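Local coordinates for protein ribokinase, putative (Burkholderia thailandensis, PDB 3B1N) that probably phosphorylates nucleosides, being a ribokinase-family (PfkB-type) kinase caught here with ADP and the nucleoside analogue mizoribine in its active site, at residues T3-S8 against G51-A56; S8-N13 against T115-G120; E23-L26 against L32-L35; N111-A116 against D247-G252. All blocks are in the same frame, centred on the assembly; numbering follows the deposited sequence. Where two conformers were deposited one is given.

Interaction 1: residues T3-S8 against G51-A56; sequences TLICGS and GNIAYA. With MZR (5-hydroxy-1-(beta-D-ribofuranosyl)-1H-imidazole-4-carboxamide), chain F.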
loop_
_atom_site.group_PDB
_atom_site.type_symbol
_atom_site.label_atom_id
_atom_site.label_comp_id
_atom_site.label_asym_id
_atom_site.label_seq_id
_atom_site.Cartn_x
_atom_site.Cartn_y
_atom_site.Cartn_z
ATOM N N THR B 3 -12.210 -30.675 -5.188
ATOM C CA THR B 3 -11.554 -29.712 -6.074
ATOM C C THR B 3 -10.313 -29.168 -5.360
ATOM O O THR B 3 -10.417 -28.772 -4.195
ATOM C CB THR B 3 -12.525 -28.537 -6.390
ATOM O OG1 THR B 3 -13.666 -29.116 -7.064
ATOM C CG2 THR B 3 -11.866 -27.507 -7.313
ATOM N N LEU B 4 -9.156 -29.313 -6.007
ATOM C CA LEU B 4 -7.876 -28.954 -5.366
ATOM C C LEU B 4 -7.626 -27.478 -5.601
ATOM O O LEU B 4 -7.648 -27.001 -6.753
ATOM C CB LEU B 4 -6.705 -29.741 -5.981
ATOM C CG LEU B 4 -5.358 -29.674 -5.257
ATOM C CD1 LEU B 4 -5.441 -30.421 -3.915
ATOM C CD2 LEU B 4 -4.236 -30.259 -6.137
ATOM N N ILE B 5 -7.391 -26.758 -4.495
ATOM C CA ILE B 5 -7.222 -25.296 -4.616
ATOM C C ILE B 5 -5.789 -24.945 -4.239
ATOM O O ILE B 5 -5.489 -24.848 -3.052
ATOM C CB ILE B 5 -8.210 -24.552 -3.665
ATOM C CG1 ILE B 5 -9.650 -25.103 -3.756
ATOM C CG2 ILE B 5 -8.122 -23.028 -3.946
ATOM C CD1 ILE B 5 -10.250 -24.987 -5.123
ATOM N N CYS B 6 -4.952 -24.726 -5.252
ATOM C CA CYS B 6 -3.524 -24.462 -4.994
ATOM C C CYS B 6 -3.277 -22.971 -5.000
ATOM O O CYS B 6 -3.637 -22.267 -5.946
ATOM C CB CYS B 6 -2.692 -25.062 -6.095
ATOM S SG CYS B 6 -2.869 -26.841 -6.287
ATOM N N GLY B 7 -2.724 -22.449 -3.924
ATOM C CA GLY B 7 -2.451 -21.008 -3.924
ATOM C C GLY B 7 -2.018 -20.595 -2.541
ATOM O O GLY B 7 -1.868 -21.406 -1.633
ATOM N N SER B 8 -1.793 -19.296 -2.390
ATOM C CA SER B 8 -1.344 -18.769 -1.097
ATOM C C SER B 8 -2.370 -18.946 0.009
ATOM O O SER B 8 -3.595 -18.915 -0.226
ATOM C CB SER B 8 -0.994 -17.298 -1.228
ATOM O OG SER B 8 -2.122 -16.557 -1.673
ATOM N N GLY B 51 -7.091 -19.789 0.292
ATOM C CA GLY B 51 -8.061 -19.715 1.392
ATOM C C GLY B 51 -9.349 -19.079 0.837
ATOM O O GLY B 51 -10.468 -19.552 1.141
ATOM N N ASN B 52 -9.194 -17.987 0.094
ATOM C CA ASN B 52 -10.384 -17.259 -0.399
ATOM C C ASN B 52 -11.218 -18.085 -1.363
ATOM O O ASN B 52 -12.445 -18.119 -1.260
ATOM C CB ASN B 52 -9.915 -15.987 -1.116
ATOM C CG ASN B 52 -9.167 -15.015 -0.183
ATOM O OD1 ASN B 52 -9.247 -15.067 1.046
ATOM N ND2 ASN B 52 -8.492 -14.059 -0.824
ATOM N N ILE B 53 -10.546 -18.751 -2.292
ATOM C CA ILE B 53 -11.272 -19.500 -3.316
ATOM C C ILE B 53 -11.938 -20.686 -2.657
ATOM O O ILE B 53 -13.097 -20.976 -2.976
ATOM C CB ILE B 53 -10.310 -19.936 -4.458
ATOM C CG1 ILE B 53 -9.830 -18.718 -5.256
ATOM C CG2 ILE B 53 -11.018 -20.986 -5.387
ATOM C CD1 ILE B 53 -8.608 -19.031 -6.113
ATOM N N ALA B 54 -11.212 -21.372 -1.765
ATOM C CA ALA B 54 -11.833 -22.503 -1.062
ATOM C C ALA B 54 -12.999 -22.045 -0.221
ATOM O O ALA B 54 -13.994 -22.767 -0.098
ATOM C CB ALA B 54 -10.815 -23.230 -0.206
ATOM N N TYR B 55 -12.905 -20.871 0.418
ATOM C CA TYR B 55 -14.006 -20.392 1.273
ATOM C C TYR B 55 -15.276 -20.238 0.403
ATOM O O TYR B 55 -16.366 -20.636 0.842
ATOM C CB TYR B 55 -13.594 -19.060 1.929
ATOM C CG TYR B 55 -14.677 -18.462 2.794
ATOM C CD1 TYR B 55 -14.905 -18.949 4.077
ATOM C CD2 TYR B 55 -15.463 -17.442 2.306
ATOM C CE1 TYR B 55 -15.940 -18.440 4.863
ATOM C CE2 TYR B 55 -16.487 -16.898 3.110
ATOM C CZ TYR B 55 -16.708 -17.407 4.348
ATOM O OH TYR B 55 -17.718 -16.912 5.173
ATOM N N ALA B 56 -15.131 -19.649 -0.776
ATOM C CA ALA B 56 -16.254 -19.477 -1.699
ATOM C C ALA B 56 -16.836 -20.817 -2.143
ATOM O O ALA B 56 -18.059 -20.999 -2.090
ATOM C CB ALA B 56 -15.856 -18.642 -2.895
HETATM N N1 MZR F . 1.214 -14.127 -4.119
HETATM O O3 MZR F . -1.258 -14.414 -2.857
HETATM C C4 MZR F . -1.165 -13.007 -2.902
HETATM C C5 MZR F . -0.071 -12.250 -3.467
HETATM C C6 MZR F . 1.144 -12.808 -4.066
HETATM O O6 MZR F . 1.990 -11.975 -4.456
HETATM N N7 MZR F . -0.453 -10.958 -3.269
HETATM C C8 MZR F . -1.660 -10.953 -2.657
HETATM N N9 MZR F . -2.115 -12.218 -2.420
HETATM C "C1'" MZR F . -3.404 -12.600 -1.821
HETATM C "C2'" MZR F . -3.821 -11.894 -0.542
HETATM O "O2'" MZR F . -3.376 -12.716 0.532
HETATM C "C3'" MZR F . -5.355 -11.764 -0.722
HETATM O "O3'" MZR F . -6.169 -12.431 0.245
HETATM C "C4'" MZR F . -5.626 -12.297 -2.103
HETATM O "O4'" MZR F . -4.380 -12.166 -2.763
HETATM C "C5'" MZR F . -6.687 -11.486 -2.809
HETATM O "O5'" MZR F . -6.883 -12.111 -4.105
#

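Interaction 2: residues S8-N13 against T115-G120; sequences SIAYDN and TAFHPG. With MZR (5-hydroxy-1-(beta-D-ribofuranosyl)-1H-imidazole-4-carboxamide), chain F.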
loop_
_atom_site.group_PDB
_atom_site.type_symbol
_atom_site.label_atom_id
_atom_site.label_comp_id
_atom_site.label_asym_id
_atom_site.label_seq_id
_atom_site.Cartn_x
_atom_site.Cartn_y
_atom_site.Cartn_z
ATOM N N SER B 8 -1.793 -19.296 -2.390
ATOM C CA SER B 8 -1.344 -18.769 -1.097
ATOM C C SER B 8 -2.370 -18.946 0.009
ATOM O O SER B 8 -3.595 -18.915 -0.226
ATOM C CB SER B 8 -0.994 -17.298 -1.228
ATOM O OG SER B 8 -2.122 -16.557 -1.673
ATOM N N ILE B 9 -1.880 -19.060 1.246
ATOM C CA ILE B 9 -2.733 -19.049 2.436
ATOM C C ILE B 9 -2.085 -17.998 3.332
ATOM O O ILE B 9 -0.895 -18.137 3.652
ATOM C CB ILE B 9 -2.758 -20.421 3.163
ATOM C CG1 ILE B 9 -3.182 -21.532 2.182
ATOM C CG2 ILE B 9 -3.799 -20.314 4.291
ATOM C CD1 ILE B 9 -3.056 -22.949 2.786
ATOM N N ALA B 10 -2.812 -16.923 3.630
ATOM C CA ALA B 10 -2.142 -15.712 4.180
ATOM C C ALA B 10 -3.031 -14.977 5.109
ATOM O O ALA B 10 -4.257 -15.132 5.090
ATOM C CB ALA B 10 -1.696 -14.788 2.989
ATOM N N TYR B 11 -2.405 -14.150 5.962
ATOM C CA TYR B 11 -3.148 -13.175 6.749
ATOM C C TYR B 11 -3.038 -11.824 6.070
ATOM O O TYR B 11 -1.944 -11.391 5.714
ATOM C CB TYR B 11 -2.508 -13.098 8.151
ATOM C CG TYR B 11 -2.727 -14.355 8.946
ATOM C CD1 TYR B 11 -4.010 -14.771 9.298
ATOM C CD2 TYR B 11 -1.660 -15.178 9.285
ATOM C CE1 TYR B 11 -4.210 -15.930 10.032
ATOM C CE2 TYR B 11 -1.843 -16.359 10.011
ATOM C CZ TYR B 11 -3.121 -16.724 10.388
ATOM O OH TYR B 11 -3.338 -17.864 11.127
ATOM N N ASP B 12 -4.196 -11.183 5.910
ATOM C CA ASP B 12 -4.291 -9.927 5.183
ATOM C C ASP B 12 -4.472 -8.738 6.112
ATOM O O ASP B 12 -5.310 -8.798 7.012
ATOM C CB ASP B 12 -5.482 -9.943 4.209
ATOM C CG ASP B 12 -5.294 -10.884 3.054
ATOM O OD1 ASP B 12 -4.182 -11.347 2.777
ATOM O OD2 ASP B 12 -6.292 -11.077 2.352
ATOM N N ASN B 13 -3.712 -7.670 5.874
ATOM C CA ASN B 13 -3.970 -6.371 6.540
ATOM C C ASN B 13 -4.388 -5.443 5.441
ATOM O O ASN B 13 -3.580 -5.122 4.578
ATOM C CB ASN B 13 -2.722 -5.896 7.288
ATOM C CG ASN B 13 -2.529 -6.693 8.607
ATOM O OD1 ASN B 13 -1.669 -7.532 8.708
ATOM N ND2 ASN B 13 -3.405 -6.450 9.584
ATOM N N THR B 115 -0.076 -4.153 -3.142
ATOM C CA THR B 115 0.134 -5.080 -2.018
ATOM C C THR B 115 1.629 -5.308 -1.789
ATOM O O THR B 115 2.361 -5.621 -2.729
ATOM C CB THR B 115 -0.541 -6.411 -2.336
ATOM O OG1 THR B 115 -1.957 -6.197 -2.396
ATOM C CG2 THR B 115 -0.209 -7.490 -1.279
ATOM N N ALA B 116 2.084 -5.125 -0.549
ATOM C CA ALA B 116 3.395 -5.606 -0.151
ATOM C C ALA B 116 3.186 -6.961 0.494
ATOM O O ALA B 116 2.425 -7.072 1.479
ATOM C CB ALA B 116 3.972 -4.655 0.891
ATOM N N PHE B 117 3.889 -7.947 -0.032
ATOM C CA PHE B 117 3.617 -9.333 0.373
ATOM C C PHE B 117 4.859 -9.915 1.017
ATOM O O PHE B 117 5.918 -9.930 0.387
ATOM C CB PHE B 117 3.152 -10.137 -0.862
ATOM C CG PHE B 117 2.470 -11.417 -0.516
ATOM C CD1 PHE B 117 1.091 -11.436 -0.245
ATOM C CD2 PHE B 117 3.216 -12.598 -0.457
ATOM C CE1 PHE B 117 0.485 -12.645 0.077
ATOM C CE2 PHE B 117 2.606 -13.801 -0.097
ATOM C CZ PHE B 117 1.233 -13.808 0.143
ATOM N N HIS B 118 4.723 -10.368 2.268
ATOM C CA HIS B 118 5.829 -11.066 2.929
ATOM C C HIS B 118 5.550 -12.569 2.876
ATOM O O HIS B 118 4.652 -13.034 3.556
ATOM C CB HIS B 118 6.054 -10.647 4.373
ATOM C CG HIS B 118 7.349 -11.204 4.910
ATOM N ND1 HIS B 118 7.392 -12.266 5.793
ATOM C CD2 HIS B 118 8.641 -10.932 4.582
ATOM C CE1 HIS B 118 8.656 -12.587 6.023
ATOM N NE2 HIS B 118 9.433 -11.787 5.314
ATOM N N PRO B 119 6.284 -13.294 2.039
ATOM C CA PRO B 119 5.912 -14.667 1.732
ATOM C C PRO B 119 5.944 -15.592 2.913
ATOM O O PRO B 119 5.060 -16.443 2.995
ATOM C CB PRO B 119 6.883 -15.106 0.628
ATOM C CG PRO B 119 7.970 -14.087 0.677
ATOM C CD PRO B 119 7.425 -12.837 1.223
ATOM N N GLY B 120 6.930 -15.488 3.808
ATOM C CA GLY B 120 7.003 -16.449 4.894
ATOM C C GLY B 120 6.944 -17.875 4.345
ATOM O O GLY B 120 7.622 -18.242 3.364
HETATM N N1 MZR F . 1.214 -14.127 -4.119
HETATM O O3 MZR F . -1.258 -14.414 -2.857
HETATM C C4 MZR F . -1.165 -13.007 -2.902
HETATM C C5 MZR F . -0.071 -12.250 -3.467
HETATM C C6 MZR F . 1.144 -12.808 -4.066
HETATM O O6 MZR F . 1.990 -11.975 -4.456
HETATM N N7 MZR F . -0.453 -10.958 -3.269
HETATM C C8 MZR F . -1.660 -10.953 -2.657
HETATM N N9 MZR F . -2.115 -12.218 -2.420
HETATM C "C1'" MZR F . -3.404 -12.600 -1.821
HETATM C "C2'" MZR F . -3.821 -11.894 -0.542
HETATM O "O2'" MZR F . -3.376 -12.716 0.532
HETATM C "C3'" MZR F . -5.355 -11.764 -0.722
HETATM O "O3'" MZR F . -6.169 -12.431 0.245
HETATM C "C4'" MZR F . -5.626 -12.297 -2.103
HETATM O "O4'" MZR F . -4.380 -12.166 -2.763
HETATM C "C5'" MZR F . -6.687 -11.486 -2.809
HETATM O "O5'" MZR F . -6.883 -12.111 -4.105
#

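Interaction 3: residues E23-L26 against L32-L35; sequences EHIL and LINL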
loop_
_atom_site.group_PDB
_atom_site.type_symbol
_atom_site.label_atom_id
_atom_site.label_comp_id
_atom_site.label_asym_id
_atom_site.label_seq_id
_atom_site.Cartn_x
_atom_site.Cartn_y
_atom_site.Cartn_z
ATOM N N GLU B 23 -8.378 9.664 -9.117
ATOM C CA GLU B 23 -8.717 11.051 -8.796
ATOM C C GLU B 23 -7.565 11.750 -8.107
ATOM O O GLU B 23 -7.676 12.933 -7.777
ATOM C CB GLU B 23 -9.948 11.107 -7.900
ATOM C CG GLU B 23 -11.192 10.542 -8.601
ATOM C CD GLU B 23 -12.380 10.470 -7.667
ATOM O OE1 GLU B 23 -12.414 11.169 -6.618
ATOM O OE2 GLU B 23 -13.297 9.677 -7.958
ATOM N N HIS B 24 -6.458 11.022 -7.889
ATOM C CA HIS B 24 -5.348 11.596 -7.055
ATOM C C HIS B 24 -4.022 11.456 -7.742
ATOM O O HIS B 24 -2.985 11.728 -7.107
ATOM C CB HIS B 24 -5.329 10.934 -5.699
ATOM C CG HIS B 24 -6.587 11.176 -4.939
ATOM N ND1 HIS B 24 -6.796 12.320 -4.193
ATOM C CD2 HIS B 24 -7.741 10.454 -4.863
ATOM C CE1 HIS B 24 -8.020 12.283 -3.673
ATOM N NE2 HIS B 24 -8.612 11.165 -4.072
ATOM N N ILE B 25 -4.008 11.032 -9.004
ATOM C CA ILE B 25 -2.758 10.957 -9.773
ATOM C C ILE B 25 -2.541 12.247 -10.526
ATOM O O ILE B 25 -3.453 12.778 -11.198
ATOM C CB ILE B 25 -2.673 9.699 -10.691
ATOM C CG1 ILE B 25 -3.768 9.694 -11.739
ATOM C CG2 ILE B 25 -2.597 8.410 -9.836
ATOM C CD1 ILE B 25 -3.596 8.451 -12.712
ATOM N N LEU B 26 -1.335 12.804 -10.355
ATOM C CA LEU B 26 -0.939 14.062 -10.989
ATOM C C LEU B 26 0.352 13.784 -11.807
ATOM O O LEU B 26 1.498 13.993 -11.324
ATOM C CB LEU B 26 -0.776 15.178 -9.949
ATOM C CG LEU B 26 -1.994 15.643 -9.146
ATOM C CD1 LEU B 26 -1.624 16.705 -8.151
ATOM C CD2 LEU B 26 -3.060 16.151 -10.133
ATOM N N LEU B 32 3.824 11.393 -8.414
ATOM C CA LEU B 32 2.565 11.032 -9.059
ATOM C C LEU B 32 1.372 11.017 -8.088
ATOM O O LEU B 32 0.269 11.416 -8.448
ATOM C CB LEU B 32 2.727 9.582 -9.630
ATOM C CG LEU B 32 1.510 9.083 -10.417
ATOM C CD1 LEU B 32 1.389 9.856 -11.741
ATOM C CD2 LEU B 32 1.585 7.532 -10.621
ATOM N N ILE B 33 1.556 10.522 -6.875
ATOM C CA ILE B 33 0.465 10.380 -5.917
ATOM C C ILE B 33 1.014 10.381 -4.510
ATOM O O ILE B 33 1.987 9.681 -4.241
ATOM C CB ILE B 33 -0.418 9.085 -6.217
ATOM C CG1 ILE B 33 -1.523 9.001 -5.179
ATOM C CG2 ILE B 33 0.475 7.800 -6.253
ATOM C CD1 ILE B 33 -2.667 8.000 -5.575
ATOM N N ASN B 34 0.374 11.132 -3.612
ATOM C CA ASN B 34 0.642 11.055 -2.207
ATOM C C ASN B 34 -0.721 10.949 -1.553
ATOM O O ASN B 34 -1.611 11.771 -1.898
ATOM C CB ASN B 34 1.252 12.351 -1.650
ATOM C CG ASN B 34 2.734 12.541 -1.944
ATOM O OD1 ASN B 34 3.186 13.656 -1.636
ATOM N ND2 ASN B 34 3.471 11.565 -2.516
ATOM N N LEU B 35 -0.929 9.961 -0.693
ATOM C CA LEU B 35 -2.148 9.922 0.123
ATOM C C LEU B 35 -1.757 9.607 1.554
ATOM O O LEU B 35 -0.800 8.865 1.786
ATOM C CB LEU B 35 -3.105 8.794 -0.347
ATOM C CG LEU B 35 -3.741 8.948 -1.720
ATOM C CD1 LEU B 35 -4.428 7.633 -2.057
ATOM C CD2 LEU B 35 -4.738 10.148 -1.719
#

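Interaction 4: residues N111-A116 against D247-G252; sequences NNQITA and DPTGCG. With ADP (adenosine-5'-diphosphate), chain G.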
loop_
_atom_site.group_PDB
_atom_site.type_symbol
_atom_site.label_atom_id
_atom_site.label_comp_id
_atom_site.label_asym_id
_atom_site.label_seq_id
_atom_site.Cartn_x
_atom_site.Cartn_y
_atom_site.Cartn_z
ATOM N N ASN B 111 -11.286 -1.147 -7.133
ATOM C CA ASN B 111 -10.754 -2.488 -7.009
ATOM C C ASN B 111 -9.274 -2.454 -7.431
ATOM O O ASN B 111 -8.671 -3.482 -7.764
ATOM C CB ASN B 111 -11.569 -3.506 -7.876
ATOM C CG ASN B 111 -13.112 -3.570 -7.538
ATOM O OD1 ASN B 111 -13.793 -4.472 -8.034
ATOM N ND2 ASN B 111 -13.625 -2.658 -6.715
ATOM N N ASN B 112 -8.648 -1.260 -7.422
ATOM C CA ASN B 112 -7.181 -1.212 -7.545
ATOM C C ASN B 112 -6.586 -1.650 -6.238
ATOM O O ASN B 112 -7.148 -1.328 -5.182
ATOM C CB ASN B 112 -6.704 0.201 -7.936
ATOM C CG ASN B 112 -7.249 0.610 -9.277
ATOM O OD1 ASN B 112 -7.094 -0.122 -10.251
ATOM N ND2 ASN B 112 -7.954 1.764 -9.342
ATOM N N GLN B 113 -5.506 -2.443 -6.306
ATOM C CA GLN B 113 -4.763 -2.985 -5.148
ATOM C C GLN B 113 -3.263 -2.697 -5.329
ATOM O O GLN B 113 -2.745 -3.005 -6.410
ATOM C CB GLN B 113 -4.932 -4.524 -5.075
ATOM C CG GLN B 113 -6.308 -5.003 -4.642
ATOM C CD GLN B 113 -6.441 -6.532 -4.452
ATOM O OE1 GLN B 113 -5.688 -7.175 -3.706
ATOM N NE2 GLN B 113 -7.453 -7.103 -5.097
ATOM N N ILE B 114 -2.561 -2.169 -4.313
ATOM C CA ILE B 114 -1.092 -2.250 -4.289
ATOM C C ILE B 114 -0.731 -3.006 -2.984
ATOM O O ILE B 114 -1.140 -2.569 -1.861
ATOM C CB ILE B 114 -0.416 -0.863 -4.290
ATOM C CG1 ILE B 114 -0.798 -0.119 -5.569
ATOM C CG2 ILE B 114 1.148 -1.045 -4.150
ATOM C CD1 ILE B 114 -0.267 1.365 -5.609
ATOM N N THR B 115 -0.076 -4.153 -3.142
ATOM C CA THR B 115 0.134 -5.080 -2.018
ATOM C C THR B 115 1.629 -5.308 -1.789
ATOM O O THR B 115 2.361 -5.621 -2.729
ATOM C CB THR B 115 -0.541 -6.411 -2.336
ATOM O OG1 THR B 115 -1.957 -6.197 -2.396
ATOM C CG2 THR B 115 -0.209 -7.490 -1.279
ATOM N N ALA B 116 2.084 -5.125 -0.549
ATOM C CA ALA B 116 3.395 -5.606 -0.151
ATOM C C ALA B 116 3.186 -6.961 0.494
ATOM O O ALA B 116 2.425 -7.072 1.479
ATOM C CB ALA B 116 3.972 -4.655 0.891
ATOM N N ASP B 247 -15.372 -3.498 0.471
ATOM C CA ASP B 247 -13.982 -3.917 0.292
ATOM C C ASP B 247 -13.887 -4.843 -0.912
ATOM O O ASP B 247 -14.457 -5.946 -0.870
ATOM C CB ASP B 247 -13.518 -4.713 1.525
ATOM C CG ASP B 247 -12.059 -5.156 1.431
ATOM O OD1 ASP B 247 -11.327 -4.765 0.483
ATOM O OD2 ASP B 247 -11.658 -5.905 2.329
ATOM N N PRO B 248 -13.227 -4.417 -1.974
ATOM C CA PRO B 248 -13.125 -5.327 -3.142
ATOM C C PRO B 248 -12.094 -6.439 -3.010
ATOM O O PRO B 248 -12.028 -7.293 -3.926
ATOM C CB PRO B 248 -12.704 -4.428 -4.295
ATOM C CG PRO B 248 -12.379 -3.120 -3.720
ATOM C CD PRO B 248 -12.756 -3.035 -2.260
ATOM N N THR B 249 -11.279 -6.443 -1.963
ATOM C CA THR B 249 -10.228 -7.438 -1.843
ATOM C C THR B 249 -10.835 -8.845 -1.795
ATOM O O THR B 249 -11.634 -9.142 -0.925
ATOM C CB THR B 249 -9.443 -7.283 -0.522
ATOM O OG1 THR B 249 -8.963 -5.957 -0.476
ATOM C CG2 THR B 249 -8.232 -8.221 -0.498
ATOM N N GLY B 250 -10.443 -9.658 -2.790
ATOM C CA GLY B 250 -10.880 -11.047 -2.828
ATOM C C GLY B 250 -12.066 -11.210 -3.754
ATOM O O GLY B 250 -12.597 -12.303 -3.822
ATOM N N CYS B 251 -12.523 -10.149 -4.428
ATOM C CA CYS B 251 -13.711 -10.360 -5.335
ATOM C C CYS B 251 -13.415 -11.374 -6.423
ATOM O O CYS B 251 -14.278 -12.255 -6.684
ATOM C CB CYS B 251 -14.122 -9.075 -6.007
ATOM S SG CYS B 251 -15.097 -7.986 -4.943
ATOM N N GLY B 252 -12.208 -11.328 -7.020
ATOM C CA GLY B 252 -11.865 -12.283 -8.073
ATOM C C GLY B 252 -11.819 -13.705 -7.483
ATOM O O GLY B 252 -12.167 -14.675 -8.165
HETATM P PB ADP G . -10.020 -9.055 -8.864
HETATM O O1B ADP G . -9.197 -7.873 -9.354
HETATM O O2B ADP G . -9.375 -10.333 -9.305
HETATM O O3B ADP G . -10.468 -9.143 -7.448
HETATM P PA ADP G . -12.448 -7.949 -10.235
HETATM O O1A ADP G . -12.228 -6.588 -9.559
HETATM O O2A ADP G . -12.454 -8.037 -11.731
HETATM O O3A ADP G . -11.389 -9.039 -9.802
HETATM O "O5'" ADP G . -13.792 -8.409 -9.581
HETATM C "C5'" ADP G . -14.197 -9.756 -9.851
HETATM C "C4'" ADP G . -15.705 -9.913 -9.980
HETATM O "O4'" ADP G . -16.330 -9.508 -8.743
HETATM C "C3'" ADP G . -16.343 -9.024 -11.075
HETATM O "O3'" ADP G . -16.231 -9.630 -12.371
HETATM C "C2'" ADP G . -17.731 -8.842 -10.513
HETATM O "O2'" ADP G . -18.550 -9.982 -10.852
HETATM C "C1'" ADP G . -17.541 -8.815 -9.022
HETATM N N9 ADP G . -17.354 -7.405 -8.581
HETATM C C8 ADP G . -16.197 -6.684 -8.428
HETATM N N7 ADP G . -16.492 -5.398 -8.054
HETATM C C5 ADP G . -17.811 -5.287 -8.049
HETATM C C6 ADP G . -18.759 -4.206 -7.788
HETATM N N6 ADP G . -18.254 -2.983 -7.461
HETATM N N1 ADP G . -20.051 -4.461 -7.873
HETATM C C2 ADP G . -20.535 -5.683 -8.201
HETATM N N3 ADP G . -19.721 -6.722 -8.430
HETATM C C4 ADP G . -18.397 -6.583 -8.398
HETATM O O HOH W 1 -8.952 -9.121 -5.098
#

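Interaction 1: residues T3-S8 against G51-A56
S8 OG is gripped twice: it shares a hydrogen bond of 2.6 Å with the hydroxyl O3 on the mizoribine base, and it is hydrogen-bonded to the backbone N of C49, two residues before G51 at the start of helix 49-59. A few atoms away the carbonyl O of S8 stands 3.6 Å from G51 N, so the loop leaving strand 3-6 runs close over the start of that helix. Serine suits this place because its short side chain, with OG turned between the backbone N and the carbonyl carbon (chi1 59°), brings OG to MZR O3 while the same atom takes the N-H of C49.

N52 holds the other end of the nucleoside. Its ND2 gives a hydrogen bond of 3.0 Å to the ribose O3', bent to 148° at the hydrogen, and is also bonded to OD2 of D253, while its OD1 is bonded to NE2 of Q290. With both amide atoms engaged, the rotation of the group is fixed.

Behind these polar atoms the side chains meet through hydrocarbon alone. A chi1 of -47° sets I5 CG1 beside the backbone N and leaves CG2 anti to it; this methyl, CG2, lies 3.8 Å from I53 CB and close to I53 CG2. I5 CG1, the other branch, comes within 4.2 Å of A54 CB; the small alanine lets the helix approach the strand here.

Strand 3-6 lies in the large mixed sheet between strands 64-71 and 138-141. Helix 49-59 packs on this sheet, with A54 against A64 and M66 of strand 64-71 and I53 against I140, while L260 of helix 251-264 touches both I5 and I53.

Interaction 2: residues S8-N13 against T115-G120
A10 and F117 face each other across the nucleoside site, yet their direct touch is slight: A10 CB stands 4.2 Å from F117 CZ, and S8 CB approaches the same CZ to only 4.4 Å, both from an oblique direction. What fills the gap between the two segments is mizoribine, and around it the packing is tight.

F117 sets CG anti to its backbone N (chi1 -163°), which turns one face of the ring to the base. MZR C5 lies 3.5 Å above the ring plane, displaced toward the rim, and F117 CE1 comes within 3.4 Å of MZR C4. A flat apolar side chain is well suited to cover a flat heterocycle, and the methyl CG2 of T115 adds a looser contact, 4.0 Å from MZR C8. A10, with no more than a methyl, lets the sugar close in, its CB 3.6 Å from MZR O2'.

Toward G120 the contact fades: H118 and G120 are partly exposed and do not meet segment 8-13. The strand's flank is occupied instead by the second subunit, whose strand pairs in parallel with T115 to F117 and whose L38 packs on F117.

At the sugar, D12 spreads its carboxylate over the diol, OD1 accepting from O2' at 2.8 Å and OD2 from O3' at 2.5 Å. Two acceptors on one rigid plane fit two neighbouring hydroxyls, which is consistent with recognition of ribose rather than 2'-deoxyribose.

Interaction 3: residues E23-L26 against L32-L35
One backbone hydrogen bond joins L26 to L32: L26 N donates to L32 O over 2.9 Å, nearly straight at 169°. The same carbonyl oxygen also receives a weaker CA-H...O contact from I25 CA at 3.3 Å, and the two donors close the base of a loop between strands 10-16 and 35-38.

A CH-pi contact holds the other end. L35 CD2 sits over a face of the H24 imidazole, 4.1 Å from the ring centroid, with the two side chains crossing at about a right angle. The H24 and F17 rings also meet edge to face.

Apolar packing fills the middle. I33 CG1 is anti to its backbone N (chi1 180°), which extends the chain along H24 until CD1 lies 4.0 Å from H24 CB; I25 CB meets L32 CD1 at 4.2 Å.

With a single backbone bond between the segments, hydrocarbon packing supplies most of the contacts. Some of the loop's polar groups look outward to the second subunit: H24 O bonds to Y194 OH of that chain, and I33 N to OD1 of its N112. An apolar inside with backbone groups bonded to the second subunit is consistent with a lid element that packs across the dimer.

Interaction 4: residues N111-A116 against D247-G252
N111 lies against the ring of P248, the two crossing obliquely with N111 CG 3.4 Å from P248 CB. The proline opens a type II turn; this turn and the N-terminal end of helix 251-264 (D247-G252) form the glycine-rich anion-binding motif of the PfkB family. The rigid ring of P248 gives the N111 side chain an apolar surface, and P248 CG also rests 3.7 Å from N111 CA.

At the phosphate, G252 N, in the first turn of the helix, donates to ADP O3B over 2.8 Å (142° at the hydrogen), and the helix end probably favours the negative charge. Having no side chain, G252 lets ADP O2B come close. A water extends the same grip: it gives a hydrogen bond to O3B and takes one of 2.8 Å from G250 N, with the Q113 amide beside it.

Further out, the turn is braced by C251 N bonding to P248 O over 2.9 Å, while G250 takes a positive phi that favours glycine. Behind them D247 forms an Asx turn, its OD2 bonded to G288 N. D247 OD1 accepts twice from T249: from the backbone N at 3.0 Å, above the carboxylate plane, and from OG1 at 2.8 Å on the syn side.

In the fold
Interactions 1 and 2 lie about 15 Å apart between centres, share S8 and both touch mizoribine, one from the large mixed sheet and helix 49-59, the other from the small four-stranded sheet. Interaction 4, about 12 Å from interaction 2 between centres, continues along the same strand 113-118 and carries the site from nucleoside to ADP. Interaction 3, nested in sequence inside the loops closed by interactions 1 and 2, stands apart, about 34 Å from interaction 1 between centres. Its loop includes H31, and H31 of the second subunit bonds to this chain's ADP. Each site thus draws on both chains, which suggests that ligand binding and dimer formation are linked.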